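Local coordinates for protein gdp-l-fucose synthetase (Naegleria fowleri, PDB 6AQZ) that binds NADP and probably makes GDP-L-fucose by an NADPH-dependent reaction, as a Rossmann-fold member of the NAD-dependent epimerase/dehydratase family, at residues L35-I49 and S240-F252. Numbering follows the deposited sequence.
With NAP (NADP nicotinamide-adenine-dinucleotide phosphate), chain G.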
ATOM      1  N   LEU A  35       3.553 -15.320  19.961  1.00 41.78           N
ATOM      2  CA  LEU A  35       4.379 -16.494  19.678  1.00 42.82           C
ATOM      3  C   LEU A  35       5.851 -16.136  19.405  1.00 50.39           C
ATOM      4  O   LEU A  35       6.758 -16.549  20.145  1.00 45.65           O
ATOM      5  CB  LEU A  35       3.775 -17.241  18.487  1.00 43.38           C
ATOM      6  CG  LEU A  35       4.641 -18.358  17.923  1.00 45.83           C
ATOM      7  CD1 LEU A  35       4.778 -19.472  18.982  1.00 46.85           C
ATOM      8  CD2 LEU A  35       4.066 -18.914  16.657  1.00 45.00           C
ATOM      9  N   PHE A  36       6.102 -15.324  18.370  1.00 49.57           N
ATOM     10  CA  PHE A  36       7.473 -14.995  17.975  1.00 44.41           C
ATOM     11  C   PHE A  36       8.180 -14.236  19.091  1.00 43.54           C
ATOM     12  O   PHE A  36       9.328 -14.550  19.443  1.00 40.13           O
ATOM     13  CB  PHE A  36       7.448 -14.185  16.660  1.00 45.41           C
ATOM     14  CG  PHE A  36       8.724 -14.275  15.808  1.00 44.61           C
ATOM     15  CD1 PHE A  36       9.867 -14.926  16.265  1.00 47.38           C
ATOM     16  CD2 PHE A  36       8.761 -13.690  14.555  1.00 36.63           C
ATOM     17  CE1 PHE A  36      11.007 -14.991  15.493  1.00 45.77           C
ATOM     18  CE2 PHE A  36       9.919 -13.751  13.749  1.00 37.20           C
ATOM     19  CZ  PHE A  36      11.040 -14.393  14.226  1.00 44.65           C
ATOM     20  N   GLY A  37       7.478 -13.280  19.705  1.00 47.27           N
ATOM     21  CA  GLY A  37       8.086 -12.466  20.745  1.00 41.18           C
ATOM     22  C   GLY A  37       8.559 -13.267  21.947  1.00 50.22           C
ATOM     23  O   GLY A  37       9.651 -13.018  22.473  1.00 41.03           O
ATOM     24  N   LYS A  38       7.719 -14.209  22.429  1.00 44.96           N
ATOM     25  CA  LYS A  38       8.095 -15.031  23.582  1.00 44.10           C
ATOM     26  C   LYS A  38       9.299 -15.904  23.257  1.00 44.96           C
ATOM     27  O   LYS A  38      10.111 -16.199  24.135  1.00 47.80           O
ATOM     28  CB  LYS A  38       6.916 -15.902  24.035  1.00 48.90           C
ATOM     29  CG  LYS A  38       5.725 -15.093  24.563  1.00 52.67           C
ATOM     30  CD  LYS A  38       6.038 -14.308  25.820  1.00 56.95           C
ATOM     31  CE  LYS A  38       5.868 -15.180  27.047  1.00 50.12           C
ATOM     32  NZ  LYS A  38       6.019 -14.383  28.285  1.00 57.13           N
ATOM     33  N   ALA A  39       9.418 -16.347  22.001  1.00 47.20           N
ATOM     34  CA  ALA A  39      10.593 -17.111  21.608  1.00 44.99           C
ATOM     35  C   ALA A  39      11.858 -16.258  21.700  1.00 44.31           C
ATOM     36  O   ALA A  39      12.873 -16.698  22.256  1.00 45.90           O
ATOM     37  CB  ALA A  39      10.394 -17.662  20.202  1.00 44.36           C
ATOM     38  N   VAL A  40      11.797 -15.014  21.209  1.00 44.12           N
ATOM     39  CA  VAL A  40      12.939 -14.116  21.351  1.00 47.55           C
ATOM     40  C   VAL A  40      13.283 -13.927  22.825  1.00 51.22           C
ATOM     41  O   VAL A  40      14.457 -13.976  23.215  1.00 49.42           O
ATOM     42  CB  VAL A  40      12.664 -12.775  20.641  1.00 49.76           C
ATOM     43  CG1 VAL A  40      13.761 -11.770  20.951  1.00 49.31           C
ATOM     44  CG2 VAL A  40      12.540 -12.983  19.138  1.00 44.99           C
ATOM     45  N   GLU A  41      12.266 -13.725  23.667  1.00 53.65           N
ATOM     46  CA  GLU A  41      12.502 -13.545  25.099  1.00 49.45           C
ATOM     47  C   GLU A  41      13.176 -14.774  25.715  1.00 55.17           C
ATOM     48  O   GLU A  41      14.032 -14.653  26.600  1.00 55.45           O
ATOM     49  CB  GLU A  41      11.182 -13.246  25.808  1.00 54.66           C
ATOM     50  CG  GLU A  41      11.316 -13.047  27.314  1.00 62.02           C
ATOM     51  CD  GLU A  41       9.983 -12.856  28.016  1.00 65.86           C
ATOM     52  OE1 GLU A  41       8.945 -13.368  27.530  1.00 66.90           O
ATOM     53  OE2 GLU A  41       9.975 -12.166  29.051  1.00 68.11           O
ATOM     54  N   HIS A  42      12.793 -15.968  25.261  1.00 57.30           N
ATOM     55  CA  HIS A  42      13.405 -17.196  25.748  1.00 52.19           C
ATOM     56  C   HIS A  42      14.877 -17.290  25.331  1.00 52.75           C
ATOM     57  O   HIS A  42      15.740 -17.617  26.148  1.00 60.12           O
ATOM     58  CB  HIS A  42      12.596 -18.391  25.252  1.00 52.28           C
ATOM     59  CG  HIS A  42      13.219 -19.716  25.564  1.00 58.20           C
ATOM     60  ND1 HIS A  42      13.777 -20.520  24.594  1.00 61.09           N
ATOM     61  CD2 HIS A  42      13.378 -20.373  26.738  1.00 65.60           C
ATOM     62  CE1 HIS A  42      14.256 -21.616  25.158  1.00 67.08           C
ATOM     63  NE2 HIS A  42      14.025 -21.552  26.457  1.00 66.35           N
ATOM     64  N   ILE A  43      15.188 -17.016  24.060  1.00 49.95           N
ATOM     65  CA  ILE A  43      16.575 -17.087  23.612  1.00 54.46           C
ATOM     66  C   ILE A  43      17.421 -16.028  24.314  1.00 61.57           C
ATOM     67  O   ILE A  43      18.521 -16.316  24.802  1.00 60.84           O
ATOM     68  CB  ILE A  43      16.648 -16.943  22.083  1.00 54.36           C
ATOM     69  CG1 ILE A  43      15.964 -18.136  21.418  1.00 48.56           C
ATOM     70  CG2 ILE A  43      18.113 -16.772  21.618  1.00 48.57           C
ATOM     71  CD1 ILE A  43      16.516 -19.458  21.899  1.00 51.55           C
ATOM     72  N   VAL A  44      16.899 -14.801  24.424  1.00 60.44           N
ATOM     73  CA  VAL A  44      17.646 -13.746  25.105  1.00 58.02           C
ATOM     74  C   VAL A  44      18.040 -14.187  26.514  1.00 58.37           C
ATOM     75  O   VAL A  44      19.172 -13.956  26.962  1.00 60.99           O
ATOM     76  CB  VAL A  44      16.831 -12.439  25.117  1.00 56.64           C
ATOM     77  CG1 VAL A  44      17.293 -11.517  26.251  1.00 49.53           C
ATOM     78  CG2 VAL A  44      16.957 -11.714  23.774  1.00 62.05           C
ATOM     79  N   LYS A  45      17.124 -14.847  27.222  1.00 61.44           N
ATOM     80  CA  LYS A  45      17.409 -15.299  28.582  1.00 58.40           C
ATOM     81  C   LYS A  45      18.300 -16.538  28.598  1.00 63.64           C
ATOM     82  O   LYS A  45      19.214 -16.642  29.425  1.00 69.72           O
ATOM     83  CB  LYS A  45      16.101 -15.566  29.330  1.00 60.02           C
ATOM     84  N   LYS A  46      18.045 -17.489  27.705  1.00 64.61           N
ATOM     85  CA  LYS A  46      18.848 -18.702  27.679  1.00 70.54           C
ATOM     86  C   LYS A  46      20.293 -18.374  27.349  1.00 69.48           C
ATOM     87  O   LYS A  46      21.221 -18.858  28.002  1.00 70.44           O
ATOM     88  CB  LYS A  46      18.276 -19.677  26.651  1.00 78.37           C
ATOM     89  CG  LYS A  46      19.098 -20.933  26.470  1.00 83.93           C
ATOM     90  CD  LYS A  46      18.546 -21.774  25.335  1.00 84.85           C
ATOM     91  CE  LYS A  46      19.334 -23.062  25.204  1.00 92.32           C
ATOM     92  NZ  LYS A  46      18.781 -23.944  24.143  1.00 92.09           N
ATOM     93  N   GLU A  47      20.505 -17.539  26.340  1.00 68.67           N
ATOM     94  CA  GLU A  47      21.852 -17.183  25.919  1.00 72.02           C
ATOM     95  C   GLU A  47      22.393 -15.948  26.641  1.00 68.91           C
ATOM     96  O   GLU A  47      23.501 -15.506  26.337  1.00 63.11           O
ATOM     97  CB  GLU A  47      21.864 -17.013  24.394  1.00 75.89           C
ATOM     98  CG  GLU A  47      21.499 -18.320  23.697  1.00 80.04           C
ATOM     99  CD  GLU A  47      21.582 -18.271  22.180  1.00 82.40           C
ATOM    100  OE1 GLU A  47      21.749 -17.178  21.599  1.00 80.82           O
ATOM    101  OE2 GLU A  47      21.484 -19.354  21.566  1.00 86.39           O
ATOM    102  N   GLN A  48      21.634 -15.382  27.581  1.00 67.58           N
ATOM    103  CA  GLN A  48      22.095 -14.280  28.427  1.00 70.52           C
ATOM    104  C   GLN A  48      22.616 -13.105  27.606  1.00 70.42           C
ATOM    105  O   GLN A  48      23.708 -12.583  27.837  1.00 66.82           O
ATOM    106  CB  GLN A  48      23.161 -14.765  29.414  1.00 70.53           C
ATOM    107  CG  GLN A  48      22.597 -15.507  30.618  1.00 78.15           C
ATOM    108  CD  GLN A  48      21.688 -14.632  31.457  1.00 83.38           C
ATOM    109  OE1 GLN A  48      22.153 -13.766  32.195  1.00 93.57           O
ATOM    110  NE2 GLN A  48      20.382 -14.851  31.343  1.00 76.96           N
ATOM    111  N   ILE A  49      21.801 -12.663  26.655  1.00 71.42           N
ATOM    112  CA  ILE A  49      22.163 -11.548  25.793  0.73 68.35           C
ATOM    113  C   ILE A  49      22.108 -10.256  26.599  1.00 66.05           C
ATOM    114  O   ILE A  49      21.211 -10.059  27.426  1.00 60.82           O
ATOM    115  CB  ILE A  49      21.228 -11.515  24.572  0.73 67.77           C
ATOM    116  CG1 ILE A  49      21.240 -12.892  23.899  0.73 69.48           C
ATOM    117  CG2 ILE A  49      21.632 -10.405  23.602  0.73 65.63           C
ATOM    118  CD1 ILE A  49      20.857 -12.872  22.438  0.73 67.30           C
ATOM    119  N   SER A 240       9.589 -21.737  16.572  1.00 38.22           N
ATOM    120  CA  SER A 240       9.743 -20.346  16.975  1.00 44.64           C
ATOM    121  C   SER A 240      11.076 -20.074  17.670  1.00 45.64           C
ATOM    122  O   SER A 240      11.646 -18.993  17.491  1.00 45.24           O
ATOM    123  CB  SER A 240       8.569 -19.941  17.862  1.00 46.83           C
ATOM    124  OG  SER A 240       8.585 -20.679  19.064  1.00 48.56           O
ATOM    125  N   HIS A 241      11.602 -21.022  18.460  1.00 46.39           N
ATOM    126  CA  HIS A 241      12.908 -20.765  19.071  1.00 47.48           C
ATOM    127  C   HIS A 241      14.012 -20.673  18.010  1.00 47.34           C
ATOM    128  O   HIS A 241      14.918 -19.833  18.113  1.00 47.43           O
ATOM    129  CB  HIS A 241      13.239 -21.839  20.102  1.00 50.77           C
ATOM    130  CG  HIS A 241      12.343 -21.817  21.296  1.00 54.58           C
ATOM    131  ND1 HIS A 241      12.468 -22.710  22.337  1.00 56.15           N
ATOM    132  CD2 HIS A 241      11.305 -21.010  21.613  1.00 53.01           C
ATOM    133  CE1 HIS A 241      11.549 -22.452  23.248  1.00 57.24           C
ATOM    134  NE2 HIS A 241      10.824 -21.430  22.830  1.00 57.11           N
ATOM    135  N   ASP A 242      13.943 -21.513  16.975  1.00 41.67           N
ATOM    136  CA  ASP A 242      14.875 -21.381  15.863  1.00 44.68           C
ATOM    137  C   ASP A 242      14.690 -20.046  15.136  1.00 48.28           C
ATOM    138  O   ASP A 242      15.673 -19.351  14.839  1.00 50.57           O
ATOM    139  CB  ASP A 242      14.693 -22.541  14.891  1.00 47.44           C
ATOM    140  CG  ASP A 242      15.166 -23.843  15.438  1.00 52.07           C
ATOM    141  OD1 ASP A 242      15.804 -23.866  16.520  1.00 57.02           O
ATOM    142  OD2 ASP A 242      14.911 -24.854  14.754  1.00 56.87           O
ATOM    143  N   ALA A 243      13.440 -19.660  14.867  1.00 44.77           N
ATOM    144  CA  ALA A 243      13.190 -18.372  14.219  1.00 48.30           C
ATOM    145  C   ALA A 243      13.754 -17.227  15.049  1.00 49.78           C
ATOM    146  O   ALA A 243      14.295 -16.256  14.496  1.00 43.50           O
ATOM    147  CB  ALA A 243      11.690 -18.162  13.994  1.00 42.72           C
ATOM    148  N   ALA A 244      13.641 -17.333  16.383  1.00 40.67           N
ATOM    149  CA  ALA A 244      14.174 -16.305  17.272  1.00 42.51           C
ATOM    150  C   ALA A 244      15.700 -16.191  17.168  1.00 48.34           C
ATOM    151  O   ALA A 244      16.251 -15.088  17.276  1.00 46.30           O
ATOM    152  CB  ALA A 244      13.750 -16.598  18.722  1.00 41.44           C
ATOM    153  N   ARG A 245      16.403 -17.324  17.033  1.00 40.10           N
ATOM    154  CA  ARG A 245      17.853 -17.284  16.860  1.00 45.94           C
ATOM    155  C   ARG A 245      18.229 -16.693  15.496  1.00 51.45           C
ATOM    156  O   ARG A 245      19.170 -15.891  15.391  1.00 50.74           O
ATOM    157  CB  ARG A 245      18.444 -18.690  17.035  1.00 44.62           C
ATOM    158  CG  ARG A 245      18.404 -19.212  18.472  1.00 51.48           C
ATOM    159  CD  ARG A 245      19.232 -20.481  18.636  1.00 52.34           C
ATOM    160  NE  ARG A 245      18.606 -21.606  17.957  1.00 54.74           N
ATOM    161  CZ  ARG A 245      19.175 -22.356  17.019  1.00 55.01           C
ATOM    162  NH1 ARG A 245      20.416 -22.111  16.601  1.00 58.52           N
ATOM    163  NH2 ARG A 245      18.480 -23.357  16.494  1.00 46.84           N
ATOM    164  N   MET A 246      17.492 -17.070  14.445  1.00 45.55           N
ATOM    165  CA  MET A 246      17.705 -16.487  13.129  1.00 47.46           C
ATOM    166  C   MET A 246      17.418 -14.996  13.144  1.00 47.53           C
ATOM    167  O   MET A 246      18.147 -14.205  12.524  1.00 45.22           O
ATOM    168  CB  MET A 246      16.811 -17.182  12.107  1.00 46.57           C
ATOM    169  CG  MET A 246      17.025 -18.664  12.082  1.00 43.40           C
ATOM    170  SD  MET A 246      15.754 -19.559  11.186  1.00 53.03           S
ATOM    171  CE  MET A 246      16.327 -19.392   9.502  1.00 44.37           C
ATOM    172  N   LEU A 247      16.365 -14.592  13.854  1.00 39.66           N
ATOM    173  CA  LEU A 247      16.073 -13.166  13.959  1.00 44.12           C
ATOM    174  C   LEU A 247      17.186 -12.449  14.709  1.00 42.88           C
ATOM    175  O   LEU A 247      17.586 -11.341  14.332  1.00 44.62           O
ATOM    176  CB  LEU A 247      14.717 -12.942  14.640  1.00 45.19           C
ATOM    177  CG  LEU A 247      14.229 -11.540  15.028  1.00 44.34           C
ATOM    178  CD1 LEU A 247      14.093 -10.600  13.793  1.00 37.15           C
ATOM    179  CD2 LEU A 247      12.892 -11.652  15.702  1.00 39.95           C
ATOM    180  N   LEU A 248      17.683 -13.055  15.797  1.00 47.01           N
ATOM    181  CA  LEU A 248      18.748 -12.412  16.560  1.00 49.39           C
ATOM    182  C   LEU A 248      20.047 -12.331  15.757  1.00 51.10           C
ATOM    183  O   LEU A 248      20.735 -11.305  15.791  1.00 44.21           O
ATOM    184  CB  LEU A 248      18.948 -13.128  17.889  1.00 52.42           C
ATOM    185  CG  LEU A 248      17.757 -12.831  18.810  1.00 53.90           C
ATOM    186  CD1 LEU A 248      17.785 -13.700  20.068  1.00 51.96           C
ATOM    187  CD2 LEU A 248      17.641 -11.348  19.154  1.00 47.77           C
ATOM    188  N   TRP A 249      20.393 -13.391  15.027  1.00 39.36           N
ATOM    189  CA  TRP A 249      21.515 -13.293  14.101  1.00 49.10           C
ATOM    190  C   TRP A 249      21.327 -12.126  13.126  1.00 47.42           C
ATOM    191  O   TRP A 249      22.265 -11.369  12.859  1.00 49.44           O
ATOM    192  CB  TRP A 249      21.683 -14.615  13.347  1.00 39.93           C
ATOM    193  CG  TRP A 249      22.717 -14.552  12.300  1.00 50.55           C
ATOM    194  CD1 TRP A 249      24.033 -14.893  12.418  1.00 53.04           C
ATOM    195  CD2 TRP A 249      22.542 -14.098  10.950  1.00 45.64           C
ATOM    196  NE1 TRP A 249      24.691 -14.680  11.231  1.00 51.96           N
ATOM    197  CE2 TRP A 249      23.799 -14.197  10.308  1.00 44.83           C
ATOM    198  CE3 TRP A 249      21.445 -13.618  10.222  1.00 48.59           C
ATOM    199  CZ2 TRP A 249      23.991 -13.842   8.971  1.00 41.78           C
ATOM    200  CZ3 TRP A 249      21.636 -13.250   8.884  1.00 49.45           C
ATOM    201  CH2 TRP A 249      22.901 -13.362   8.281  1.00 46.56           C
ATOM    202  N   THR A 250      20.113 -11.961  12.603  1.00 41.03           N
ATOM    203  CA  THR A 250      19.827 -10.873  11.667  1.00 35.64           C
ATOM    204  C   THR A 250      20.100  -9.511  12.299  1.00 42.98           C
ATOM    205  O   THR A 250      20.764  -8.666  11.703  1.00 49.54           O
ATOM    206  CB  THR A 250      18.374 -10.995  11.177  1.00 34.47           C
ATOM    207  OG1 THR A 250      18.210 -12.223  10.453  1.00 38.48           O
ATOM    208  CG2 THR A 250      17.963  -9.831  10.272  1.00 35.15           C
ATOM    209  N   MET A 251      19.635  -9.293  13.523  1.00 48.50           N
ATOM    210  CA  MET A 251      19.912  -8.038  14.220  1.00 46.52           C
ATOM    211  C   MET A 251      21.408  -7.832  14.416  1.00 46.32           C
ATOM    212  O   MET A 251      21.887  -6.697  14.447  1.00 51.43           O
ATOM    213  CB  MET A 251      19.200  -8.028  15.577  1.00 38.20           C
ATOM    214  CG  MET A 251      19.469  -6.832  16.471  1.00 40.21           C
ATOM    215  SD  MET A 251      18.593  -6.994  18.085  1.00 62.03           S
ATOM    216  CE  MET A 251      19.497  -8.298  18.867  1.00 72.92           C
ATOM    217  N   PHE A 252      22.146  -8.912  14.643  1.00 46.24           N
ATOM    218  CA  PHE A 252      23.562  -8.767  14.940  1.00 44.51           C
ATOM    219  C   PHE A 252      24.403  -8.542  13.689  1.00 45.10           C
ATOM    220  O   PHE A 252      25.454  -7.905  13.775  1.00 41.78           O
ATOM    221  CB  PHE A 252      24.083 -10.012  15.656  1.00 52.62           C
ATOM    222  CG  PHE A 252      23.508 -10.212  17.028  1.00 62.89           C
ATOM    223  CD1 PHE A 252      23.063  -9.141  17.776  1.00 66.89           C
ATOM    224  CD2 PHE A 252      23.408 -11.483  17.563  1.00 66.41           C
ATOM    225  CE1 PHE A 252      22.545  -9.333  19.040  1.00 69.07           C
ATOM    226  CE2 PHE A 252      22.877 -11.682  18.826  1.00 71.11           C
ATOM    227  CZ  PHE A 252      22.439 -10.600  19.562  1.00 70.79           C
TER
HETATM  228  PA  NAP G 401       0.793 -13.293  17.805  1.00 43.59           P
HETATM  229  O1A NAP G 401      -0.645 -13.183  17.397  1.00 45.52           O
HETATM  230  O2A NAP G 401       1.331 -14.534  18.467  1.00 46.25           O
HETATM  231  O5B NAP G 401       1.236 -12.023  18.765  1.00 42.91           O
HETATM  232  C5B NAP G 401       1.100 -10.872  18.006  1.00 44.44           C
HETATM  233  C4B NAP G 401       1.594  -9.700  18.896  1.00 48.12           C
HETATM  234  O4B NAP G 401       1.111  -8.426  18.399  1.00 47.41           O
HETATM  235  C3B NAP G 401       1.134  -9.869  20.401  1.00 38.76           C
HETATM  236  O3B NAP G 401       2.147  -9.421  21.261  1.00 38.01           O
HETATM  237  C2B NAP G 401       0.012  -8.826  20.499  1.00 42.65           C
HETATM  238  O2B NAP G 401      -0.087  -8.240  21.694  1.00 43.89           O
HETATM  239  C1B NAP G 401       0.655  -7.726  19.550  1.00 44.66           C
HETATM  240  N9A NAP G 401      -0.321  -6.721  19.146  1.00 38.77           N
HETATM  241  C8A NAP G 401      -1.392  -6.887  18.291  1.00 40.46           C
HETATM  242  N7A NAP G 401      -2.110  -5.754  18.111  1.00 42.81           N
HETATM  243  C5A NAP G 401      -1.470  -4.819  18.908  1.00 34.38           C
HETATM  244  C6A NAP G 401      -1.742  -3.475  19.145  1.00 40.82           C
HETATM  245  N6A NAP G 401      -2.821  -2.854  18.516  1.00 44.83           N
HETATM  246  N1A NAP G 401      -0.951  -2.733  19.959  1.00 43.61           N
HETATM  247  C2A NAP G 401       0.090  -3.420  20.516  1.00 47.70           C
HETATM  248  N3A NAP G 401       0.469  -4.710  20.393  1.00 41.53           N
HETATM  249  C4A NAP G 401      -0.344  -5.397  19.557  1.00 34.16           C
HETATM  250  O3  NAP G 401       1.510 -13.046  16.318  1.00 46.07           O
HETATM  251  PN  NAP G 401       2.879 -13.837  16.129  1.00 46.23           P
HETATM  252  O1N NAP G 401       3.882 -13.570  17.185  1.00 45.12           O
HETATM  253  O2N NAP G 401       2.697 -15.199  15.497  1.00 46.93           O
HETATM  254  O5D NAP G 401       3.609 -13.020  14.765  1.00 54.00           O
HETATM  255  C5D NAP G 401       4.167 -11.813  15.098  1.00 44.12           C
HETATM  256  C4D NAP G 401       4.810 -11.344  13.812  1.00 52.03           C
HETATM  257  O4D NAP G 401       5.269 -12.508  13.103  1.00 45.40           O
HETATM  258  C3D NAP G 401       3.667 -10.685  12.901  1.00 58.51           C
HETATM  259  O3D NAP G 401       4.168  -9.548  12.286  1.00 51.91           O
HETATM  260  C2D NAP G 401       3.344 -11.803  11.886  1.00 57.91           C
HETATM  261  O2D NAP G 401       3.024 -11.349  10.629  1.00 58.93           O
HETATM  262  C1D NAP G 401       4.730 -12.506  11.787  1.00 49.92           C
HETATM  263  N1N NAP G 401       4.572 -13.883  11.237  1.00 55.58           N
HETATM  264  C2N NAP G 401       4.030 -14.930  11.987  1.00 48.01           C
HETATM  265  C3N NAP G 401       3.870 -16.180  11.427  1.00 51.45           C
HETATM  266  C7N NAP G 401       3.275 -17.287  12.242  1.00 47.96           C
HETATM  267  O7N NAP G 401       3.019 -18.408  11.769  1.00 42.82           O
HETATM  268  N7N NAP G 401       2.981 -17.058  13.591  1.00 40.82           N
HETATM  269  C4N NAP G 401       4.248 -16.477  10.026  1.00 56.85           C
HETATM  270  C5N NAP G 401       4.802 -15.296   9.298  1.00 58.35           C
HETATM  271  C6N NAP G 401       4.947 -14.108   9.887  1.00 59.32           C
HETATM  272  P2B NAP G 401      -1.212  -9.050  22.927  1.00 50.14           P
HETATM  273  O1X NAP G 401      -0.436 -10.307  23.176  1.00 51.94           O
HETATM  274  O2X NAP G 401      -1.184  -7.990  24.030  1.00 55.56           O
HETATM  275  O3X NAP G 401      -2.461  -9.161  22.105  1.00 51.97           O
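Helices 35-46 and 240-252 pack with axes 8.1 Å apart at a crossing angle of -70°, closest where the backbones of Val40 and Ala244 meet, CA to CA 4.8 Å. Small side chains permit this: Ala244 CB lies against the peptide between Ala39 and Val40, and Ala39 CB rests on Ser240 O and the edge of the His241 ring. Ile43 is a knob in the hole formed by His241, Ala244, Arg245 and Leu248, its CG2 3.5 Å from Leu248 CD1. A chi1 of -155° swings the Phe36 ring away from its own N, edge-on to the Ala243-Ala244 peptide, while Leu247 CD2 makes an off-centre CH-pi contact 4.1 Å from the ring centroid. Helix 35-46 is the first helix of the Rossmann fold, following strand 26-30 and a glycine-rich turn; at its N-terminus Leu35 N and Phe36 N donate to the NADP pyrophosphate oxygens O2A (2.8 Å) and O1N, respectively. Both helices lie against the central sheet, on its parallel strand 123-127, Phe36 on Cys127 and Leu247 on Ile125. Toward solvent, His42 and His241 form an offset stack with planes 26° apart, His42 ND1 over one face of the His241 ring near its rim, 3.2 Å from His241 CE1, without a hydrogen bond.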